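Local coordinates for cytochrome b5-domain protein (Methanococcoides burtonii, PDB 6VZ6) that binds heme b through its iron and probably serves in electron transfer, as other cytochrome b5 domains do, at residues 29-32 against 33-36. Residues are numbered along the deposited sequence; the frame is centred on the assembly and turned at random.
Sequences VYDV and TESM. With HEM (protoporphyrin IX containing Fe), chain B.
Asp31 and Thr33 form an Asx turn where strand 28-31 of the cytochrome b5 fold runs out. A type I beta turn from Val32 to Ser35 follows directly and leads the chain to the heme. The tight part is Asp31, a buried residue. Its CG lies anti to the backbone N (chi1 -180°), and this places OD1 near the N and OG1 of Thr33. There OD1 accepts two bonds from Thr33. The backbone N comes in nearly along the C-O axis, 2.9 Å from Asp31 OD1. Thr33 OG1 donates to the syn lone pair of Asp31 OD1 at 2.6 Å. The same hydroxyl is also bonded to Cys21 N, so it links the turn to the chain just before strand 22-25. Replacing Asp31 with alanine would probably leave Thr33 N and OG1 without this shared acceptor, with OG1 keeping its contact to Cys21 N. Within the beta turn, Ser35 N bonds to Val32 O at 2.8 Å. Val32 itself is buried against Phe23 and Trp38.

The looser side holds Glu34, which is exposed, as is Thr33. As modelled, the Glu34 side chain folds back toward Asp31 and sets Glu34 OE2 3.5 Å from Asp31 OD1, two like charges close together, but this placement is doubtful because OE2 clashes with the Val32 backbone. At the heme end, Ser35 OG accepts from Leu37 N. It donates its own proton to heme propionate oxygen O1D, 2.6 Å from Ser35 OG.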
loop_
_atom_site.group_PDB
_atom_site.type_symbol
_atom_site.label_atom_id
_atom_site.label_comp_id
_atom_site.label_asym_id
_atom_site.label_seq_id
_atom_site.Cartn_x
_atom_site.Cartn_y
_atom_site.Cartn_z
ATOM N N VAL A 29 6.463 -2.968 2.178
ATOM C CA VAL A 29 5.014 -3.030 2.353
ATOM C C VAL A 29 4.623 -1.994 3.403
ATOM O O VAL A 29 5.105 -2.030 4.538
ATOM C CB VAL A 29 4.560 -4.442 2.743
ATOM C CG1 VAL A 29 3.077 -4.458 3.074
ATOM C CG2 VAL A 29 4.865 -5.446 1.633
ATOM N N TYR A 30 3.811 -1.029 2.993
ATOM C CA TYR A 30 3.361 0.062 3.836
ATOM C C TYR A 30 1.947 -0.210 4.307
ATOM O O TYR A 30 1.123 -0.758 3.556
ATOM C CB TYR A 30 3.347 1.412 3.094
ATOM C CG TYR A 30 4.706 2.037 2.885
ATOM C CD1 TYR A 30 5.165 3.077 3.674
ATOM C CD2 TYR A 30 5.533 1.570 1.873
ATOM C CE1 TYR A 30 6.438 3.625 3.444
ATOM C CE2 TYR A 30 6.824 2.149 1.638
ATOM C CZ TYR A 30 7.242 3.138 2.436
ATOM O OH TYR A 30 8.487 3.668 2.178
ATOM N N ASP A 31 1.651 0.244 5.531
ATOM C CA ASP A 31 0.290 0.181 6.083
ATOM C C ASP A 31 -0.317 1.578 6.053
ATOM O O ASP A 31 0.121 2.451 6.811
ATOM C CB ASP A 31 0.315 -0.355 7.516
ATOM C CG ASP A 31 -1.064 -0.446 8.132
ATOM O OD1 ASP A 31 -2.054 -0.081 7.455
ATOM O OD2 ASP A 31 -1.159 -0.906 9.294
ATOM N N VAL A 32 -1.303 1.805 5.174
ATOM C CA VAL A 32 -1.945 3.116 5.087
ATOM C C VAL A 32 -3.397 3.053 5.556
ATOM O O VAL A 32 -4.172 3.933 5.247
ATOM C CB VAL A 32 -1.850 3.725 3.673
ATOM C CG1 VAL A 32 -0.418 4.030 3.355
ATOM C CG2 VAL A 32 -2.464 2.785 2.642
ATOM N N THR A 33 -3.761 2.024 6.320
ATOM C CA THR A 33 -5.160 1.827 6.725
ATOM C C THR A 33 -5.758 3.100 7.324
ATOM O O THR A 33 -6.953 3.379 7.134
ATOM C CB THR A 33 -5.239 0.689 7.768
ATOM O OG1 THR A 33 -4.662 -0.493 7.239
ATOM C CG2 THR A 33 -6.668 0.410 8.196
ATOM N N GLU A 34 -4.915 3.879 8.014
ATOM C CA GLU A 34 -5.290 5.075 8.749
ATOM C C GLU A 34 -5.439 6.304 7.879
ATOM O O GLU A 34 -6.007 7.294 8.325
ATOM C CB GLU A 34 -4.188 5.410 9.777
ATOM C CG GLU A 34 -2.700 5.446 9.168
ATOM C CD GLU A 34 -2.002 4.059 9.074
ATOM O OE1 GLU A 34 -1.161 3.710 9.915
ATOM O OE2 GLU A 34 -2.251 3.316 8.150
ATOM N N SER A 35 -4.938 6.290 6.654
ATOM C CA SER A 35 -4.958 7.489 5.843
ATOM C C SER A 35 -6.385 7.823 5.412
ATOM O O SER A 35 -7.132 6.966 4.913
ATOM C CB SER A 35 -4.084 7.307 4.607
ATOM O OG SER A 35 -4.396 8.303 3.638
ATOM N N MET A 36 -6.748 9.088 5.570
ATOM C CA MET A 36 -8.030 9.555 5.065
ATOM C C MET A 36 -8.108 9.503 3.548
ATOM O O MET A 36 -9.210 9.589 3.010
ATOM C CB MET A 36 -8.289 10.995 5.532
ATOM C CG MET A 36 -8.549 11.162 7.038
ATOM S SD MET A 36 -9.034 12.850 7.513
ATOM C CE MET A 36 -8.674 13.795 6.027
HETATM C CHA HEM B . -1.307 11.525 -1.102
HETATM C CHB HEM B . -3.252 11.575 -5.462
HETATM C CHC HEM B . -1.011 7.490 -6.602
HETATM C CHD HEM B . 0.386 7.115 -1.989
HETATM C C1A HEM B . -1.944 11.953 -2.224
HETATM C C2A HEM B . -2.510 13.264 -2.422
HETATM C C3A HEM B . -3.073 13.260 -3.643
HETATM C C4A HEM B . -2.855 11.953 -4.224
HETATM C CMA HEM B . -3.818 14.385 -4.390
HETATM C CAA HEM B . -2.448 14.385 -1.350
HETATM C CBA HEM B . -2.106 15.752 -1.919
HETATM C CGA HEM B . -0.631 15.795 -2.088
HETATM O O1A HEM B . 0.024 15.118 -1.272
HETATM O O2A HEM B . -0.133 16.487 -3.024
HETATM C C1B HEM B . -2.807 10.477 -6.123
HETATM C C2B HEM B . -3.219 10.175 -7.431
HETATM C C3B HEM B . -2.619 9.058 -7.813
HETATM C C4B HEM B . -1.816 8.589 -6.698
HETATM C CMB HEM B . -4.154 11.048 -8.277
HETATM C CAB HEM B . -2.793 8.579 -9.269
HETATM C CBB HEM B . -1.734 8.077 -9.917
HETATM C C1C HEM B . -0.412 7.038 -5.453
HETATM C C2C HEM B . 0.427 5.854 -5.338
HETATM C C3C HEM B . 0.804 5.744 -4.049
HETATM C C4C HEM B . 0.226 6.863 -3.325
HETATM C CMC HEM B . 0.742 4.925 -6.524
HETATM C CAC HEM B . 1.684 4.690 -3.304
HETATM C CBC HEM B . 2.682 4.038 -3.867
HETATM C C1D HEM B . -0.012 8.242 -1.319
HETATM C C2D HEM B . 0.078 8.483 0.112
HETATM C C3D HEM B . -0.364 9.713 0.357
HETATM C C4D HEM B . -0.781 10.260 -0.908
HETATM C CMD HEM B . 0.652 7.481 1.145
HETATM C CAD HEM B . -0.481 10.456 1.716
HETATM C CBD HEM B . -1.790 10.030 2.376
HETATM C CGD HEM B . -2.060 10.766 3.672
HETATM O O1D HEM B . -3.027 10.418 4.382
HETATM O O2D HEM B . -1.259 11.650 4.040
HETATM N NA HEM B . -2.150 11.184 -3.333
HETATM N NB HEM B . -1.973 9.478 -5.679
HETATM N NC HEM B . -0.490 7.644 -4.212
HETATM N ND HEM B . -0.558 9.347 -1.913
HETATM FE FE HEM B . -1.287 9.459 -3.775
#